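Local structure of pyridoxamine 5'-phosphate oxidase family protein (Corynebacterium diphtheriae NCTC 13129, 3CP3) at residues 30-35 against 41-46; 74-79 against 130-135; 105-110 against 124-129. The protein is of unknown function but belongs to the pyridoxamine 5'-phosphate oxidase family, whose FMN-binding relatives suggest that it may bind a flavin. All coordinates share one frame; numbering follows the deposited sequence.

In the fold
The three contacts illustrate how one curled antiparallel sheet, consistent with the split barrel of FMN-binding relatives, is held together. Interaction 1 comes first along the chain and is the hairpin of strands 29-36 and 39-50. Strand 76-83 pairs with the first of these, so interactions 1 and 2 adjoin, their centres about 11 Å apart. Interactions 2 and 3 share strand 125-139, and the 105-110 against 124-129 contact falls within the sequence interval that interaction 2 spans. Its centre lies about 17 Å from each of the others, yet Ile129 reaches Leu32, Val77 and Phe79 on the inner face of the curled sheet. Interactions 1 and 2 also touch the second subunit, placing them beside the dimer interface.

Interaction 1 (30-35 against 41-46); sequences GRLVVH and DIFPVN. With ACY (acetic acid), chain B.
Gly30 and Val45 exchange two backbone hydrogen bonds, Gly30 N to Val45 O at 2.8 Å and Val45 N to Gly30 O at 2.7 Å, and the same pairing recurs at Leu32 with Phe43 and at Val34 with Asp41. Six bonds thus make an antiparallel hairpin, with Arg31-Pro44 and Val33-Ile42 as the intervening non-hydrogen-bonded pairs.

On one face of the sheet Leu32 and Phe43 run side by side: Leu32 CB lies over the ring face, near its rim, and CD2 comes to 3.6 Å from Phe43 CZ. Val34 CG1 approaches Phe43 CE2 at 4.1 Å. On the other face Ile42, its CG1 anti to the backbone N (chi1 176°), carries CD1 to 3.9 Å from Val33 CG2.

The charged ends are engaged at the subunit interface. Arg31 NH1 forms a salt bridge with Glu80 of its own chain and NE one with Asp82 of the second subunit; Asp41 OD1 pairs likewise with Arg137 of the second subunit. Arg31 NH1 also bonds weakly, at 3.3 Å, to O of an acetic acid molecule, probably from the crystallisation liquor.

Strand 76-83 flanks 29-36, strand 57-62 flanks 39-50, and Leu32 packs on Val77, Phe79 and Phe60.

Interaction 2 (74-79 against 130-135); sequences NSDVLF and DVREVS
Asp76 meets Arg132 without any backbone pairing between the two segments; Asp76 CA and Arg132 CA are 10.0 Å apart, and the contact is made by side chains alone, with the long arginine doing the reaching. Along 74-79 the backbone of this aspartate is held first. Asn74 OD1 accepts the backbone N-H of Asp76 at 2.9 Å, an Asx turn that leads the loop into the strand. Ser75, next in line, hydrogen-bonds through OG to Asn97 ND2.

At Asp76 the carboxylate is carried out by a chain whose CG stands anti to the backbone N (chi1 180°), and it is OD1 that does the touching. Arg132 NH2 donates to it at 2.8 Å with an N-H...O angle of 161°, while NH1 adds a weak bond of 3.3 Å to the same oxygen. OD1 sits at the edge of the guanidinium, close to its plane, but the donor reaches the oxygen on its anti side and well out of the carboxylate plane, and the two flat groups are turned 44° against each other. Arg132 arrives bent at chi3, from the corner where strand 125-139 is broken by a classic beta bulge, Arg132 and Glu133 both facing Lys95. Beyond Asp76, Val77 and Phe79 pack against Ile129.

In this forked, not side-by-side, salt bridge one carboxylate oxygen takes NH1 and NH2, the first weakly. NH2 also donates to Asn97 OD1, and with Arg132 exposed, solvent probably weakens the electrostatic gain.

Interaction 3 (105-110 against 124-129); sequences EEARHA and YNFVRI
Ala110 places its methyl squarely on the ring of Phe126: CB stands 3.8 Å from the ring centroid and only 10° off the normal, a CH-pi contact over the centre of one face. The carbonyl of the preceding helical turn comes in obliquely, Ala107 O lying 3.5 Å from Phe126 CE2, and Ala107 CB reaches CD2 of the ring more loosely. Small alanines thus let the aromatic ring lie close to the helix backbone.

Beside this apolar patch runs a salt bridge. Arg128 NE donates to Glu106 OE2 at 2.8 Å, meeting the syn lone pair at an N-H...O angle of 154°. The oxygen is tilted a little from the guanidinium plane, and the carboxylate and guanidinium planes stand 39° apart. NE to OE2 is the one hydrogen bond between the two groups, Arg128 NH2 coming no nearer than 3.6 Å to Glu106 OE1. Glu106 is fully extended, whereas Arg128 is bent at chi2 and chi3, and the two side chains cross at about a right angle.

Further direct partners probably help to hold both groups. Tyr59 OH hydrogen-bonds the same OE2 of Glu106, and Asp130 OD2 forms a salt bridge with Arg128 NH1. Leu115 and Asp111, in the loop after the helix, also pack against Phe126. Helical segment 105-110 runs almost perpendicular to strand segment 125-129; the first belongs to helix 104-110, on the outside of the sheet, the second to strand 125-139, which is paired here with 57-62 and 89-100.

Interaction 1 (30-35 against 41-46)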
loop_
_atom_site.group_PDB
_atom_site.type_symbol
_atom_site.label_atom_id
_atom_site.label_comp_id
_atom_site.label_asym_id
_atom_site.label_seq_id
_atom_site.Cartn_x
_atom_site.Cartn_y
_atom_site.Cartn_z
ATOM N N GLY A 30 1.983 -3.790 8.000
ATOM C CA GLY A 30 1.752 -2.528 7.255
ATOM C C GLY A 30 2.560 -2.496 5.970
ATOM O O GLY A 30 3.362 -3.421 5.702
ATOM N N ARG A 31 2.386 -1.458 5.169
ATOM C CA ARG A 31 3.065 -1.374 3.882
ATOM C C ARG A 31 3.940 -0.163 3.830
ATOM O O ARG A 31 3.501 0.951 4.134
ATOM C CB ARG A 31 2.003 -1.241 2.778
ATOM C CG ARG A 31 1.113 -2.500 2.778
ATOM C CD ARG A 31 -0.192 -2.339 2.162
ATOM N NE ARG A 31 -0.900 -3.564 2.495
ATOM C CZ ARG A 31 -1.738 -3.638 3.509
ATOM N NH1 ARG A 31 -2.066 -2.514 4.201
ATOM N NH2 ARG A 31 -2.303 -4.805 3.767
ATOM N N LEU A 32 5.190 -0.364 3.417
ATOM C CA LEU A 32 6.074 0.746 3.279
ATOM C C LEU A 32 6.105 1.177 1.815
ATOM O O LEU A 32 6.346 0.356 0.921
ATOM C CB LEU A 32 7.478 0.334 3.734
ATOM C CG LEU A 32 8.449 1.502 3.848
ATOM C CD1 LEU A 32 8.237 2.377 5.090
ATOM C CD2 LEU A 32 9.860 0.947 3.843
ATOM N N VAL A 33 5.943 2.488 1.564
ATOM C CA VAL A 33 6.084 2.921 0.217
ATOM C C VAL A 33 7.380 3.682 0.108
ATOM O O VAL A 33 7.582 4.688 0.821
ATOM C CB VAL A 33 4.909 3.838 -0.220
ATOM C CG1 VAL A 33 5.104 4.262 -1.643
ATOM C CG2 VAL A 33 3.567 3.076 -0.044
ATOM N N VAL A 34 8.207 3.243 -0.830
ATOM C CA VAL A 34 9.520 3.820 -1.005
ATOM C C VAL A 34 9.701 4.307 -2.409
ATOM O O VAL A 34 8.921 3.969 -3.319
ATOM C CB VAL A 34 10.650 2.797 -0.729
ATOM C CG1 VAL A 34 10.537 2.256 0.693
ATOM C CG2 VAL A 34 10.570 1.640 -1.731
ATOM N N HIS A 35 10.709 5.148 -2.564
ATOM C CA HIS A 35 11.026 5.654 -3.863
ATOM C C HIS A 35 12.427 6.044 -4.021
ATOM O O HIS A 35 13.057 6.551 -3.079
ATOM C CB HIS A 35 10.111 6.815 -4.294
ATOM C CG HIS A 35 10.290 8.091 -3.534
ATOM N ND1 HIS A 35 9.853 8.247 -2.232
ATOM C CD2 HIS A 35 10.743 9.299 -3.921
ATOM C CE1 HIS A 35 10.072 9.487 -1.840
ATOM N NE2 HIS A 35 10.638 10.138 -2.836
ATOM N N ASP A 41 8.154 1.710 -5.048
ATOM C CA ASP A 41 7.843 0.323 -4.703
ATOM C C ASP A 41 7.139 0.323 -3.397
ATOM O O ASP A 41 7.070 1.351 -2.711
ATOM C CB ASP A 41 9.106 -0.571 -4.690
ATOM C CG ASP A 41 8.768 -2.095 -4.702
ATOM O OD1 ASP A 41 7.641 -2.518 -5.083
ATOM O OD2 ASP A 41 9.641 -2.872 -4.276
ATOM N N ILE A 42 6.560 -0.812 -3.075
ATOM C CA ILE A 42 5.812 -0.951 -1.890
ATOM C C ILE A 42 5.898 -2.409 -1.423
ATOM O O ILE A 42 5.865 -3.352 -2.240
ATOM C CB ILE A 42 4.336 -0.557 -2.132
ATOM C CG1 ILE A 42 3.501 -0.786 -0.889
ATOM C CG2 ILE A 42 3.765 -1.255 -3.365
ATOM C CD1 ILE A 42 2.020 -0.332 -1.165
ATOM N N PHE A 43 6.047 -2.580 -0.109
ATOM C CA PHE A 43 6.110 -3.920 0.417
ATOM C C PHE A 43 5.597 -3.992 1.841
ATOM O O PHE A 43 5.761 -3.061 2.605
ATOM C CB PHE A 43 7.528 -4.483 0.295
ATOM C CG PHE A 43 8.554 -3.612 0.849
ATOM C CD1 PHE A 43 8.904 -3.706 2.189
ATOM C CD2 PHE A 43 9.183 -2.677 0.029
ATOM C CE1 PHE A 43 9.885 -2.866 2.697
ATOM C CE2 PHE A 43 10.104 -1.852 0.499
ATOM C CZ PHE A 43 10.483 -1.929 1.828
ATOM N N PRO A 44 4.987 -5.115 2.196
ATOM C CA PRO A 44 4.402 -5.286 3.532
ATOM C C PRO A 44 5.499 -5.644 4.529
ATOM O O PRO A 44 6.498 -6.282 4.139
ATOM C CB PRO A 44 3.435 -6.449 3.344
ATOM C CG PRO A 44 3.870 -7.131 2.146
ATOM C CD PRO A 44 4.782 -6.293 1.346
ATOM N N VAL A 45 5.353 -5.206 5.765
ATOM C CA VAL A 45 6.313 -5.580 6.804
ATOM C C VAL A 45 5.529 -5.766 8.070
ATOM O O VAL A 45 4.449 -5.173 8.201
ATOM C CB VAL A 45 7.381 -4.475 7.053
ATOM C CG1 VAL A 45 8.295 -4.346 5.896
ATOM C CG2 VAL A 45 6.751 -3.066 7.429
ATOM N N ASN A 46 6.023 -6.607 8.985
ATOM C CA ASN A 46 5.522 -6.611 10.373
ATOM C C ASN A 46 6.164 -5.410 11.099
ATOM O O ASN A 46 7.389 -5.188 11.022
ATOM C CB ASN A 46 5.825 -7.949 11.116
ATOM C CG ASN A 46 4.974 -9.139 10.616
ATOM O OD1 ASN A 46 3.736 -9.101 10.629
ATOM N ND2 ASN A 46 5.641 -10.197 10.193
HETATM C C ACY B . -3.187 -4.464 7.128
HETATM O O ACY B . -2.438 -3.493 7.379
HETATM O OXT ACY B . -3.239 -5.503 7.834
HETATM C CH3 ACY B . -4.099 -4.384 5.914
#

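Interaction 2 (74-79 against 130-135)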
loop_
_atom_site.group_PDB
_atom_site.type_symbol
_atom_site.label_atom_id
_atom_site.label_comp_id
_atom_site.label_asym_id
_atom_site.label_seq_id
_atom_site.Cartn_x
_atom_site.Cartn_y
_atom_site.Cartn_z
ATOM N N ASN A 74 15.130 6.992 -1.077
ATOM C CA ASN A 74 14.956 8.184 -0.292
ATOM C C ASN A 74 14.594 7.773 1.171
ATOM O O ASN A 74 13.896 6.788 1.383
ATOM C CB ASN A 74 13.850 8.953 -0.953
ATOM C CG ASN A 74 13.887 10.401 -0.664
ATOM O OD1 ASN A 74 13.813 10.810 0.477
ATOM N ND2 ASN A 74 13.867 11.203 -1.710
ATOM N N SER A 75 15.033 8.539 2.162
ATOM C CA SER A 75 14.572 8.272 3.534
ATOM C C SER A 75 13.100 8.634 3.698
ATOM O O SER A 75 12.416 8.155 4.623
ATOM C CB SER A 75 15.475 9.013 4.559
ATOM O OG SER A 75 15.205 10.425 4.521
ATOM N N ASP A 76 12.560 9.410 2.744
ATOM C CA ASP A 76 11.172 9.860 2.789
ATOM C C ASP A 76 10.258 8.732 2.286
ATOM O O ASP A 76 10.429 8.213 1.159
ATOM C CB ASP A 76 11.020 11.140 1.890
ATOM C CG ASP A 76 9.600 11.705 1.858
ATOM O OD1 ASP A 76 8.891 11.769 2.891
ATOM O OD2 ASP A 76 9.208 12.154 0.756
ATOM N N VAL A 77 9.316 8.341 3.145
ATOM C CA VAL A 77 8.494 7.144 2.921
ATOM C C VAL A 77 7.051 7.432 3.300
ATOM O O VAL A 77 6.745 8.441 3.982
ATOM C CB VAL A 77 8.970 5.887 3.769
ATOM C CG1 VAL A 77 10.361 5.399 3.328
ATOM C CG2 VAL A 77 8.961 6.143 5.311
ATOM N N LEU A 78 6.150 6.536 2.893
ATOM C CA LEU A 78 4.859 6.475 3.523
ATOM C C LEU A 78 4.748 5.133 4.163
ATOM O O LEU A 78 5.382 4.177 3.706
ATOM C CB LEU A 78 3.723 6.497 2.463
ATOM C CG LEU A 78 3.637 7.581 1.450
ATOM C CD1 LEU A 78 2.412 7.257 0.546
ATOM C CD2 LEU A 78 3.522 8.971 2.148
ATOM N N PHE A 79 3.923 5.043 5.184
ATOM C CA PHE A 79 3.599 3.775 5.819
ATOM C C PHE A 79 2.096 3.696 5.974
ATOM O O PHE A 79 1.448 4.641 6.510
ATOM C CB PHE A 79 4.332 3.629 7.176
ATOM C CG PHE A 79 4.265 2.226 7.746
ATOM C CD1 PHE A 79 5.094 1.232 7.259
ATOM C CD2 PHE A 79 3.338 1.886 8.725
ATOM C CE1 PHE A 79 5.010 -0.074 7.766
ATOM C CE2 PHE A 79 3.251 0.590 9.213
ATOM C CZ PHE A 79 4.084 -0.377 8.724
ATOM N N ASP A 130 10.455 7.966 11.645
ATOM C CA ASP A 130 10.073 9.139 12.386
ATOM C C ASP A 130 8.880 9.745 11.654
ATOM O O ASP A 130 9.014 10.167 10.513
ATOM C CB ASP A 130 11.211 10.157 12.377
ATOM C CG ASP A 130 12.332 9.789 13.335
ATOM O OD1 ASP A 130 12.106 9.120 14.356
ATOM O OD2 ASP A 130 13.453 10.145 13.039
ATOM N N VAL A 131 7.737 9.798 12.333
ATOM C CA VAL A 131 6.471 10.190 11.746
ATOM C C VAL A 131 6.284 11.695 11.756
ATOM O O VAL A 131 6.401 12.344 12.805
ATOM C CB VAL A 131 5.354 9.484 12.493
ATOM C CG1 VAL A 131 3.948 9.912 11.949
ATOM C CG2 VAL A 131 5.538 7.983 12.325
ATOM N N ARG A 132 6.055 12.244 10.563
ATOM C CA ARG A 132 5.842 13.690 10.349
ATOM C C ARG A 132 4.331 14.002 10.327
ATOM O O ARG A 132 3.912 15.084 10.766
ATOM C CB ARG A 132 6.415 14.030 8.966
ATOM C CG ARG A 132 7.024 15.391 8.719
ATOM C CD ARG A 132 7.351 15.488 7.153
ATOM N NE ARG A 132 8.259 14.401 6.789
ATOM C CZ ARG A 132 8.212 13.700 5.662
ATOM N NH1 ARG A 132 7.303 13.937 4.734
ATOM N NH2 ARG A 132 9.084 12.742 5.482
ATOM N N GLU A 133 3.536 13.070 9.792
ATOM C CA GLU A 133 2.087 13.281 9.579
ATOM C C GLU A 133 1.309 11.972 9.705
ATOM O O GLU A 133 1.808 10.889 9.339
ATOM C CB GLU A 133 1.784 13.859 8.177
ATOM C CG GLU A 133 2.238 15.301 7.914
ATOM C CD GLU A 133 1.957 15.776 6.477
ATOM O OE1 GLU A 133 2.907 16.181 5.768
ATOM O OE2 GLU A 133 0.784 15.770 6.049
ATOM N N VAL A 134 0.063 12.088 10.150
ATOM C CA VAL A 134 -0.809 10.925 10.336
ATOM C C VAL A 134 -2.075 11.292 9.587
ATOM O O VAL A 134 -2.622 12.376 9.823
ATOM C CB VAL A 134 -1.188 10.805 11.818
ATOM C CG1 VAL A 134 -2.135 9.594 12.043
ATOM C CG2 VAL A 134 0.070 10.700 12.702
ATOM N N SER A 135 -2.519 10.451 8.661
ATOM C CA SER A 135 -3.822 10.703 8.034
ATOM C C SER A 135 -4.709 9.496 8.089
ATOM O O SER A 135 -4.411 8.497 7.462
ATOM C CB SER A 135 -3.673 11.137 6.569
ATOM O OG SER A 135 -2.771 12.227 6.502
#

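Interaction 3 (105-110 against 124-129)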
loop_
_atom_site.group_PDB
_atom_site.type_symbol
_atom_site.label_atom_id
_atom_site.label_comp_id
_atom_site.label_asym_id
_atom_site.label_seq_id
_atom_site.Cartn_x
_atom_site.Cartn_y
_atom_site.Cartn_z
ATOM N N GLU A 105 21.752 1.090 22.292
ATOM C CA GLU A 105 20.552 1.231 23.165
ATOM C C GLU A 105 19.204 1.222 22.424
ATOM O O GLU A 105 18.220 0.727 22.954
ATOM C CB GLU A 105 20.659 2.458 24.083
ATOM C CG GLU A 105 19.410 2.746 24.975
ATOM C CD GLU A 105 19.017 1.597 25.941
ATOM O OE1 GLU A 105 17.846 1.120 25.814
ATOM O OE2 GLU A 105 19.851 1.193 26.836
ATOM N N GLU A 106 19.152 1.766 21.221
ATOM C CA GLU A 106 17.857 1.832 20.514
ATOM C C GLU A 106 17.425 0.482 19.854
ATOM O O GLU A 106 16.260 0.077 19.986
ATOM C CB GLU A 106 17.804 3.009 19.531
ATOM C CG GLU A 106 16.436 3.114 18.850
ATOM C CD GLU A 106 16.329 4.253 17.860
ATOM O OE1 GLU A 106 17.161 5.184 17.968
ATOM O OE2 GLU A 106 15.397 4.212 16.989
ATOM N N ALA A 107 18.318 -0.200 19.125
ATOM C CA ALA A 107 18.121 -1.624 18.759
ATOM C C ALA A 107 17.589 -2.542 19.896
ATOM O O ALA A 107 16.668 -3.365 19.691
ATOM C CB ALA A 107 19.407 -2.213 18.204
ATOM N N ARG A 108 18.200 -2.414 21.073
ATOM C CA ARG A 108 17.828 -3.169 22.262
ATOM C C ARG A 108 16.392 -2.859 22.732
ATOM O O ARG A 108 15.576 -3.753 22.990
ATOM C CB ARG A 108 18.855 -2.874 23.360
ATOM C CG ARG A 108 18.705 -3.664 24.619
ATOM C CD ARG A 108 19.938 -3.483 25.551
ATOM N NE ARG A 108 21.244 -3.638 24.875
ATOM C CZ ARG A 108 22.276 -2.765 24.939
ATOM N NH1 ARG A 108 22.202 -1.643 25.668
ATOM N NH2 ARG A 108 23.408 -3.022 24.282
ATOM N N HIS A 109 16.106 -1.569 22.827
ATOM C CA HIS A 109 14.764 -1.040 23.009
ATOM C C HIS A 109 13.729 -1.532 21.940
ATOM O O HIS A 109 12.678 -2.030 22.292
ATOM C CB HIS A 109 14.825 0.496 23.043
ATOM C CG HIS A 109 13.492 1.144 22.900
ATOM N ND1 HIS A 109 12.506 1.025 23.855
ATOM C CD2 HIS A 109 12.955 1.860 21.882
ATOM C CE1 HIS A 109 11.425 1.658 23.437
ATOM N NE2 HIS A 109 11.679 2.185 22.256
ATOM N N ALA A 110 14.046 -1.401 20.658
ATOM C CA ALA A 110 13.154 -1.886 19.590
ATOM C C ALA A 110 12.829 -3.389 19.753
ATOM O O ALA A 110 11.704 -3.817 19.495
ATOM C CB ALA A 110 13.762 -1.614 18.250
ATOM N N TYR A 124 19.618 -9.245 10.534
ATOM C CA TYR A 124 18.649 -8.210 10.190
ATOM C C TYR A 124 19.014 -6.868 10.814
ATOM O O TYR A 124 19.885 -6.801 11.680
ATOM C CB TYR A 124 17.266 -8.652 10.652
ATOM C CG TYR A 124 17.093 -8.781 12.146
ATOM C CD1 TYR A 124 16.683 -7.679 12.922
ATOM C CD2 TYR A 124 17.299 -10.004 12.786
ATOM C CE1 TYR A 124 16.504 -7.805 14.296
ATOM C CE2 TYR A 124 17.119 -10.132 14.159
ATOM C CZ TYR A 124 16.708 -9.024 14.891
ATOM O OH TYR A 124 16.536 -9.145 16.232
ATOM N N ASN A 125 18.346 -5.804 10.372
ATOM C CA ASN A 125 18.418 -4.534 11.072
ATOM C C ASN A 125 17.000 -4.089 11.375
ATOM O O ASN A 125 16.091 -4.382 10.604
ATOM C CB ASN A 125 19.067 -3.440 10.215
ATOM C CG ASN A 125 20.570 -3.571 10.046
ATOM O OD1 ASN A 125 21.057 -3.329 8.938
ATOM N ND2 ASN A 125 21.323 -3.866 11.126
ATOM N N PHE A 126 16.820 -3.303 12.424
ATOM C CA PHE A 126 15.579 -2.552 12.626
ATOM C C PHE A 126 15.622 -1.302 11.752
ATOM O O PHE A 126 16.713 -0.759 11.547
ATOM C CB PHE A 126 15.508 -2.142 14.083
ATOM C CG PHE A 126 15.192 -3.290 15.002
ATOM C CD1 PHE A 126 13.899 -3.790 15.079
ATOM C CD2 PHE A 126 16.175 -3.876 15.747
ATOM C CE1 PHE A 126 13.623 -4.871 15.960
ATOM C CE2 PHE A 126 15.905 -4.944 16.608
ATOM C CZ PHE A 126 14.610 -5.422 16.690
ATOM N N VAL A 127 14.487 -0.848 11.256
ATOM C CA VAL A 127 14.395 0.453 10.587
ATOM C C VAL A 127 13.416 1.211 11.469
ATOM O O VAL A 127 12.463 0.593 11.959
ATOM C CB VAL A 127 13.860 0.274 9.149
ATOM C CG1 VAL A 127 13.663 1.617 8.442
ATOM C CG2 VAL A 127 14.821 -0.625 8.363
ATOM N N ARG A 128 13.706 2.483 11.760
ATOM C CA ARG A 128 12.825 3.378 12.495
ATOM C C ARG A 128 12.222 4.380 11.521
ATOM O O ARG A 128 12.950 4.973 10.731
ATOM C CB ARG A 128 13.618 4.200 13.522
ATOM C CG ARG A 128 12.751 5.084 14.442
ATOM C CD ARG A 128 13.493 6.373 14.834
ATOM N NE ARG A 128 14.926 6.132 14.966
ATOM C CZ ARG A 128 15.887 6.918 14.500
ATOM N NH1 ARG A 128 15.619 8.057 13.843
ATOM N NH2 ARG A 128 17.149 6.555 14.692
ATOM N N ILE A 129 10.908 4.586 11.613
ATOM C CA ILE A 129 10.251 5.672 10.894
ATOM C C ILE A 129 9.909 6.777 11.870
ATOM O O ILE A 129 9.142 6.556 12.783
ATOM C CB ILE A 129 8.926 5.250 10.122
ATOM C CG1 ILE A 129 9.185 4.032 9.216
ATOM C CG2 ILE A 129 8.457 6.476 9.263
ATOM C CD1 ILE A 129 7.916 3.325 8.609
#